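Local coordinates for solute Binding Protein, BlMnBP1 in complex with mannotriose (Bifidobacterium, PDB 6FUV) that binds manno-oligosaccharides such as beta-mannotriose and probably delivers them to an ABC transporter for uptake, at residues A[72-75]-A[80-83]. Residues are numbered along the deposited sequence; the frame is centred on the assembly and turned at random.
Sequences LTRL and DSWD
R74 and S81 are the nearest backbone neighbours here, their CA atoms 8.4 Å apart, where the C-terminal part of helix 67-77 faces the loop that leads back into strand 84-86. No direct backbone-to-backbone bond joins the two segments; side chains and one water bridge the gap, using the carbonyls of R74 and S81. The R74 chain starts with CG anti to its own backbone nitrogen (chi1 -172°) and then bends twice, which carries the guanidinium across to the loop. There R74 NH1 donates to S81 OG at 2.7 Å, with the hydroxyl tilted 27° out of the guanidinium plane, and more weakly to S81 O at 3.2 Å. NH2 of the same group bonds Q62 OE1, and F27 adds a cation-pi contact. On the way R74 CG passes W82 CD1 at 3.7 Å, while the guanidinium and indole planes stand nearly perpendicular, 81° apart. A water in the plane of the indole accepts from W82 NE1 and donates to R74 O at 2.8 Å, tying the ring to the helix backbone. Deeper in, L75 CD2 touches W82 CZ2 at 3.6 Å, an apolar contact. A leucine in place of R74 would probably leave S81 OG and Q62 OE1 without this donor and the loop less firmly tied to the helix. The arrangement closes the helix-to-strand half of a beta-alpha-beta unit, strand 57-63 to helix 67-77 to strand 84-86, in a periplasmic-binding-protein-type fold.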
ATOM      1  N   LEU A  72      15.733  -0.218  -3.703  1.00  9.99           N
ATOM      2  CA  LEU A  72      16.315   0.612  -4.751  1.00 18.79           C
ATOM      3  C   LEU A  72      17.831   0.452  -4.764  1.00 15.27           C
ATOM      4  O   LEU A  72      18.438   0.208  -5.801  1.00 20.46           O
ATOM      5  CB  LEU A  72      15.887   2.069  -4.552  1.00 16.52           C
ATOM      6  CG  LEU A  72      14.448   2.373  -4.907  1.00 20.99           C
ATOM      7  CD1 LEU A  72      14.050   3.819  -4.572  1.00 15.11           C
ATOM      8  CD2 LEU A  72      14.152   2.157  -6.404  1.00 19.77           C
ATOM      9  N   THR A  73      18.451   0.477  -3.595  1.00 19.43           N
ATOM     10  CA  THR A  73      19.887   0.270  -3.520  1.00 15.90           C
ATOM     11  C   THR A  73      20.246  -1.118  -4.021  1.00 16.42           C
ATOM     12  O   THR A  73      21.235  -1.285  -4.731  1.00 16.96           O
ATOM     13  CB  THR A  73      20.348   0.480  -2.078  1.00 16.86           C
ATOM     14  OG1 THR A  73      20.085   1.813  -1.688  1.00 16.31           O
ATOM     15  CG2 THR A  73      21.820   0.233  -1.908  1.00 20.64           C
ATOM     16  N   ARG A  74      19.440  -2.122  -3.690  1.00 14.72           N
ATOM     17  CA  ARG A  74      19.733  -3.485  -4.129  1.00 13.52           C
ATOM     18  C   ARG A  74      19.668  -3.606  -5.648  1.00 18.34           C
ATOM     19  O   ARG A  74      20.442  -4.346  -6.248  1.00 23.20           O
ATOM     20  CB  ARG A  74      18.750  -4.454  -3.459  1.00 19.98           C
ATOM     21  CG  ARG A  74      19.047  -5.883  -3.683  1.00 24.11           C
ATOM     22  CD  ARG A  74      20.214  -6.305  -2.844  1.00 25.60           C
ATOM     23  NE  ARG A  74      19.761  -6.656  -1.517  1.00 26.50           N
ATOM     24  CZ  ARG A  74      19.552  -7.889  -1.104  1.00 17.26           C
ATOM     25  NH1 ARG A  74      19.797  -8.900  -1.902  1.00 22.95           N
ATOM     26  NH2 ARG A  74      19.147  -8.104   0.127  1.00 22.13           N
ATOM     27  N   LEU A  75      18.770  -2.867  -6.283  1.00 19.28           N
ATOM     28  CA  LEU A  75      18.661  -2.909  -7.740  1.00 22.87           C
ATOM     29  C   LEU A  75      19.855  -2.203  -8.384  1.00 24.31           C
ATOM     30  O   LEU A  75      20.361  -2.631  -9.423  1.00 19.69           O
ATOM     31  CB  LEU A  75      17.352  -2.250  -8.187  1.00 16.57           C
ATOM     32  CG  LEU A  75      16.033  -2.886  -7.814  1.00 23.84           C
ATOM     33  CD1 LEU A  75      14.893  -1.939  -8.244  1.00 17.63           C
ATOM     34  CD2 LEU A  75      15.827  -4.240  -8.418  1.00 14.66           C
ATOM     35  N   ASP A  80      23.166 -10.787  -7.984  1.00 32.12           N
ATOM     36  CA  ASP A  80      22.406 -12.023  -7.877  1.00 23.24           C
ATOM     37  C   ASP A  80      22.030 -12.333  -6.444  1.00 22.22           C
ATOM     38  O   ASP A  80      21.658 -13.484  -6.148  1.00 12.31           O
ATOM     39  CB  ASP A  80      23.213 -13.198  -8.423  1.00 28.70           C
ATOM     40  CG  ASP A  80      23.243 -13.239  -9.889  1.00 25.92           C
ATOM     41  OD1 ASP A  80      23.006 -12.158 -10.468  1.00 24.24           O
ATOM     42  OD2 ASP A  80      23.506 -14.348 -10.455  1.00 25.93           O
ATOM     43  N   SER A  81      22.156 -11.357  -5.540  1.00 13.55           N
ATOM     44  CA  SER A  81      21.881 -11.590  -4.130  1.00 15.83           C
ATOM     45  C   SER A  81      20.417 -11.801  -3.825  1.00 19.09           C
ATOM     46  O   SER A  81      20.087 -11.986  -2.662  1.00 15.01           O
ATOM     47  CB  SER A  81      22.368 -10.404  -3.343  1.00 19.73           C
ATOM     48  OG  SER A  81      21.673  -9.250  -3.762  1.00 24.93           O
ATOM     49  N   TRP A  82      19.559 -11.727  -4.833  1.00 15.94           N
ATOM     50  CA  TRP A  82      18.119 -11.844  -4.702  1.00 19.97           C
ATOM     51  C   TRP A  82      17.577 -12.423  -5.991  1.00 16.25           C
ATOM     52  O   TRP A  82      18.172 -12.227  -7.051  1.00 19.35           O
ATOM     53  CB  TRP A  82      17.459 -10.491  -4.440  1.00 15.69           C
ATOM     54  CG  TRP A  82      17.625  -9.566  -5.511  1.00 11.47           C
ATOM     55  CD1 TRP A  82      18.739  -8.863  -5.809  1.00 25.11           C
ATOM     56  CD2 TRP A  82      16.655  -9.228  -6.499  1.00 17.37           C
ATOM     57  NE1 TRP A  82      18.535  -8.082  -6.916  1.00 18.23           N
ATOM     58  CE2 TRP A  82      17.264  -8.292  -7.370  1.00 13.98           C
ATOM     59  CE3 TRP A  82      15.333  -9.624  -6.736  1.00 14.82           C
ATOM     60  CZ2 TRP A  82      16.608  -7.742  -8.474  1.00 17.56           C
ATOM     61  CZ3 TRP A  82      14.657  -9.063  -7.809  1.00 20.94           C
ATOM     62  CH2 TRP A  82      15.306  -8.108  -8.685  1.00 17.56           C
ATOM     63  N   ASP A  83      16.475 -13.175  -5.884  1.00 20.61           N
ATOM     64  CA  ASP A  83      15.738 -13.669  -7.035  1.00 17.37           C
ATOM     65  C   ASP A  83      14.312 -13.160  -7.097  1.00 17.34           C
ATOM     66  O   ASP A  83      13.825 -12.869  -8.188  1.00 21.05           O
ATOM     67  CB  ASP A  83      15.747 -15.184  -7.009  1.00 15.62           C
ATOM     68  CG  ASP A  83      17.141 -15.750  -6.959  1.00 18.92           C
ATOM     69  OD1 ASP A  83      17.846 -15.587  -7.933  1.00 15.59           O
ATOM     70  OD2 ASP A  83      17.545 -16.318  -5.901  1.00 25.38           O
TER
HETATM   71  O   HOH W   1      20.475  -6.376  -8.126  1.00 14.62           O